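Local coordinates for protein aldehyde dehydrogenase (Staphylococcus aureus, PDB 6K10) that catalyses the NAD-dependent oxidation of 4,4'-diaponeurosporen-4-al to 4,4'-diaponeurosporenoic acid in the biosynthesis of the carotenoid staphyloxanthin, at residues A[412-415]-A[416-419]; A[423-426]-A[427-431]. The protein carries 1 engineered substitution. All coordinates share one frame; numbering follows the deposited sequence.

Interaction 1: A[412-415]-A[416-419]; sequences GGVG and ASGM
Val414 and Ser417 meet across a short 3-10 turn, through which a glycine-rich loop of the aldehyde dehydrogenase fold enters strand 418-419. Two backbone hydrogen bonds, each spanning three residues, define the turn: Ser417 N gives to Val414 O over 3.3 Å, and Gly418 N gives to Gly415 O over 3.2 Å. In both, the donor stands well above the plane of the carbonyl, as expected of so tight a turn. Ser417 adds a third bond from its side chain. With chi1 at 59°, OG sits between its own backbone N and carbonyl carbon, which brings it back over the turn to Val414 O. The hydroxyl keeps a weak second partner in Lys369 O.

Packing and backbone angles together account for the glycines. A beta carbon on Gly413 would run into Ser417 O; without one, its CA comes to 3.4 Å from Ser417 OG. Gly415 has positive phi; at Gly418, phi near 138° would push a beta carbon against the preceding carbonyl oxygen. Gly413 also lies close to the predicted active-site residue Glu217. The bond from CA to the beta carbon of Val414 points away from 416-419, and its side chain packs on Lys369 and Ser391 of its own chain and His433 of the second subunit; Met419 pairs through its backbone with Leu216.

One water also spans the turn, accepting from Gly415 N at 2.9 Å and donating weakly to Gly418 O. On Val414 O both Ser417 donors arrive at the same face, OG at 2.8 Å and tilted just 30° from the carbonyl plane.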
loop_
_atom_site.group_PDB
_atom_site.type_symbol
_atom_site.label_atom_id
_atom_site.label_comp_id
_atom_site.label_asym_id
_atom_site.label_seq_id
_atom_site.Cartn_x
_atom_site.Cartn_y
_atom_site.Cartn_z
ATOM N N GLY A 412 -10.027 0.784 -6.577
ATOM C CA GLY A 412 -8.969 -0.197 -6.745
ATOM C C GLY A 412 -9.519 -1.592 -6.564
ATOM O O GLY A 412 -10.663 -1.783 -6.151
ATOM N N GLY A 413 -8.676 -2.573 -6.884
ATOM C CA GLY A 413 -9.052 -3.966 -6.817
ATOM C C GLY A 413 -8.510 -4.669 -5.584
ATOM O O GLY A 413 -7.974 -4.059 -4.656
ATOM N N VAL A 414 -8.667 -5.989 -5.590
ATOM C CA VAL A 414 -8.179 -6.849 -4.518
ATOM C C VAL A 414 -7.935 -8.224 -5.121
ATOM O O VAL A 414 -8.666 -8.663 -6.012
ATOM C CB VAL A 414 -9.177 -6.891 -3.334
ATOM C CG1 VAL A 414 -10.516 -7.478 -3.770
ATOM C CG2 VAL A 414 -8.594 -7.674 -2.165
ATOM N N GLY A 415 -6.886 -8.890 -4.649
ATOM C CA GLY A 415 -6.531 -10.172 -5.236
ATOM C C GLY A 415 -6.132 -10.005 -6.690
ATOM O O GLY A 415 -5.309 -9.151 -7.039
ATOM N N ALA A 416 -6.735 -10.819 -7.561
ATOM C CA ALA A 416 -6.378 -10.801 -8.975
ATOM C C ALA A 416 -6.751 -9.494 -9.665
ATOM O O ALA A 416 -6.133 -9.147 -10.677
ATOM C CB ALA A 416 -7.039 -11.973 -9.700
ATOM N N SER A 417 -7.740 -8.763 -9.150
ATOM C CA SER A 417 -8.140 -7.517 -9.792
ATOM C C SER A 417 -7.229 -6.347 -9.444
ATOM O O SER A 417 -7.396 -5.266 -10.019
ATOM C CB SER A 417 -9.587 -7.168 -9.433
ATOM O OG SER A 417 -9.768 -7.042 -8.034
ATOM N N GLY A 418 -6.279 -6.525 -8.529
ATOM C CA GLY A 418 -5.298 -5.487 -8.295
ATOM C C GLY A 418 -4.948 -5.210 -6.848
ATOM O O GLY A 418 -5.481 -5.842 -5.930
ATOM N N MET A 419 -4.034 -4.263 -6.645
ATOM C CA MET A 419 -3.607 -3.821 -5.326
ATOM C C MET A 419 -3.332 -2.327 -5.389
ATOM O O MET A 419 -2.818 -1.824 -6.392
ATOM C CB MET A 419 -2.356 -4.580 -4.852
ATOM C CG MET A 419 -1.161 -4.436 -5.773
ATOM S SD MET A 419 0.267 -5.390 -5.233
ATOM C CE MET A 419 -0.275 -7.052 -5.625
HETATM O O HOH W 1 -4.715 -7.660 -3.174
#

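Interaction 2: A[423-426]-A[427-431]; sequences HGKY and SFDTF
His423 and Ser427 meet on the buried side of the start of helix 425-430. His423 N donates to Ser427 OG over 2.8 Å, and the same hydroxyl is bonded to Glu130 on helix 126-138, so a small polar side chain serves both loop and neighbouring helix. The single N-H of Ser427 is shared weakly between His423 O and Gly424 O. Gly424 suits the bend before the helix because its phi is positive. Phe428 completes the tight part: its CB presses to 3.3 Å from Lys425 O, which lies at the ring edge, while the ring packs on Ala138 and Thr89.

The looser side is the partly exposed pair Lys425 and Asp429, which depends on charge. Lys425 runs extended until its last torsion (chi4 -69°) bends the ammonium group over to Asp429, where NZ meets the syn lone pair of OD1 at 2.9 Å in a salt bridge. In the backbone, Asp429 N donates to Lys425 O at 2.7 Å in a nearly straight bond of 168°, so backbone and side chains join the same two residues. Tyr426 instead faces the second subunit, packing on its Ile107; the ring stands almost perpendicular to the Asp429 carboxylate, with CD1 4.2 Å from OD2. Tyr426 O accepts from Thr430 N at 2.9 Å.

Backbone bonds four residues apart, reinforced by a lysine-aspartate pair at the same spacing, mark a short alpha-helix, here the connection from strand 418-419 to strand 432-439.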
loop_
_atom_site.group_PDB
_atom_site.type_symbol
_atom_site.label_atom_id
_atom_site.label_comp_id
_atom_site.label_asym_id
_atom_site.label_seq_id
_atom_site.Cartn_x
_atom_site.Cartn_y
_atom_site.Cartn_z
ATOM N N HIS A 423 -7.922 7.943 -7.078
ATOM C CA HIS A 423 -8.994 8.939 -7.133
ATOM C C HIS A 423 -8.940 9.900 -5.954
ATOM O O HIS A 423 -8.744 9.486 -4.805
ATOM C CB HIS A 423 -10.400 8.325 -7.206
ATOM C CG HIS A 423 -10.715 7.701 -8.523
ATOM N ND1 HIS A 423 -11.961 7.190 -8.822
ATOM C CD2 HIS A 423 -9.949 7.499 -9.620
ATOM C CE1 HIS A 423 -11.953 6.714 -10.052
ATOM N NE2 HIS A 423 -10.744 6.887 -10.558
ATOM N N GLY A 424 -9.118 11.189 -6.244
ATOM C CA GLY A 424 -9.149 12.192 -5.190
ATOM C C GLY A 424 -7.866 12.221 -4.399
ATOM O O GLY A 424 -6.765 12.171 -4.963
ATOM N N LYS A 425 -8.003 12.292 -3.070
ATOM C CA LYS A 425 -6.826 12.298 -2.207
ATOM C C LYS A 425 -6.071 10.974 -2.260
ATOM O O LYS A 425 -4.861 10.943 -1.998
ATOM C CB LYS A 425 -7.237 12.631 -0.770
ATOM C CG LYS A 425 -6.061 12.780 0.187
ATOM C CD LYS A 425 -6.478 13.242 1.570
ATOM C CE LYS A 425 -5.254 13.423 2.460
ATOM N NZ LYS A 425 -4.608 12.122 2.811
ATOM N N TYR A 426 -6.752 9.875 -2.605
ATOM C CA TYR A 426 -6.062 8.594 -2.697
ATOM C C TYR A 426 -5.033 8.586 -3.820
ATOM O O TYR A 426 -4.023 7.875 -3.727
ATOM C CB TYR A 426 -7.075 7.458 -2.880
ATOM C CG TYR A 426 -8.050 7.346 -1.731
ATOM C CD1 TYR A 426 -7.705 6.676 -0.566
ATOM C CD2 TYR A 426 -9.311 7.923 -1.809
ATOM C CE1 TYR A 426 -8.590 6.577 0.492
ATOM C CE2 TYR A 426 -10.201 7.831 -0.759
ATOM C CZ TYR A 426 -9.839 7.156 0.388
ATOM O OH TYR A 426 -10.729 7.064 1.434
ATOM N N SER A 427 -5.269 9.363 -4.882
ATOM C CA SER A 427 -4.244 9.535 -5.904
ATOM C C SER A 427 -3.003 10.191 -5.319
ATOM O O SER A 427 -1.874 9.769 -5.596
ATOM C CB SER A 427 -4.795 10.370 -7.060
ATOM O OG SER A 427 -5.817 9.668 -7.756
ATOM N N PHE A 428 -3.200 11.218 -4.489
ATOM C CA PHE A 428 -2.087 11.851 -3.788
ATOM C C PHE A 428 -1.417 10.871 -2.829
ATOM O O PHE A 428 -0.186 10.731 -2.822
ATOM C CB PHE A 428 -2.590 13.094 -3.047
ATOM C CG PHE A 428 -1.623 13.644 -2.032
ATOM C CD1 PHE A 428 -0.705 14.616 -2.389
ATOM C CD2 PHE A 428 -1.670 13.231 -0.708
ATOM C CE1 PHE A 428 0.168 15.137 -1.459
ATOM C CE2 PHE A 428 -0.795 13.751 0.223
ATOM C CZ PHE A 428 0.121 14.706 -0.152
ATOM N N ASP A 429 -2.218 10.186 -2.005
ATOM C CA ASP A 429 -1.673 9.224 -1.049
ATOM C C ASP A 429 -0.812 8.170 -1.737
ATOM O O ASP A 429 0.246 7.783 -1.221
ATOM C CB ASP A 429 -2.809 8.538 -0.286
ATOM C CG ASP A 429 -3.599 9.495 0.587
ATOM O OD1 ASP A 429 -3.118 10.618 0.854
ATOM O OD2 ASP A 429 -4.716 9.124 1.013
ATOM N N THR A 430 -1.252 7.692 -2.906
ATOM C CA THR A 430 -0.552 6.606 -3.586
ATOM C C THR A 430 0.889 6.985 -3.913
ATOM O O THR A 430 1.798 6.157 -3.786
ATOM C CB THR A 430 -1.319 6.209 -4.852
ATOM O OG1 THR A 430 -2.536 5.556 -4.481
ATOM C CG2 THR A 430 -0.497 5.273 -5.730
ATOM N N PHE A 431 1.123 8.238 -4.307
ATOM C CA PHE A 431 2.457 8.715 -4.653
ATOM C C PHE A 431 3.121 9.470 -3.508
ATOM O O PHE A 431 4.039 10.263 -3.747
ATOM C CB PHE A 431 2.388 9.588 -5.909
ATOM C CG PHE A 431 1.906 8.848 -7.126
ATOM C CD1 PHE A 431 2.767 8.038 -7.842
ATOM C CD2 PHE A 431 0.595 8.965 -7.555
ATOM C CE1 PHE A 431 2.334 7.354 -8.961
ATOM C CE2 PHE A 431 0.155 8.284 -8.676
ATOM C CZ PHE A 431 1.027 7.476 -9.381
#

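Overall arrangement
Both contacts are local and follow each other in the chain, their centres about 16 Å apart: interaction 1 leads into strand 418-419, and interaction 2 builds helix 425-430 just beyond it. Both are partly buried; interaction 1 borders the second subunit broadly, interaction 2 through Tyr426. Both begin near the predicted active-site residue Glu217, interaction 1 being the nearer. Their chemistry differs with their place. Interaction 1 is a compact turn made of backbone, glycines and one hydroxyl, without charge. Interaction 2 uses regular helical bonding, a buried aromatic and a salt bridge on its looser side. A serine hydroxyl meets backbone in both, donating to a carbonyl in 412-419 but accepting from an amide in 423-431.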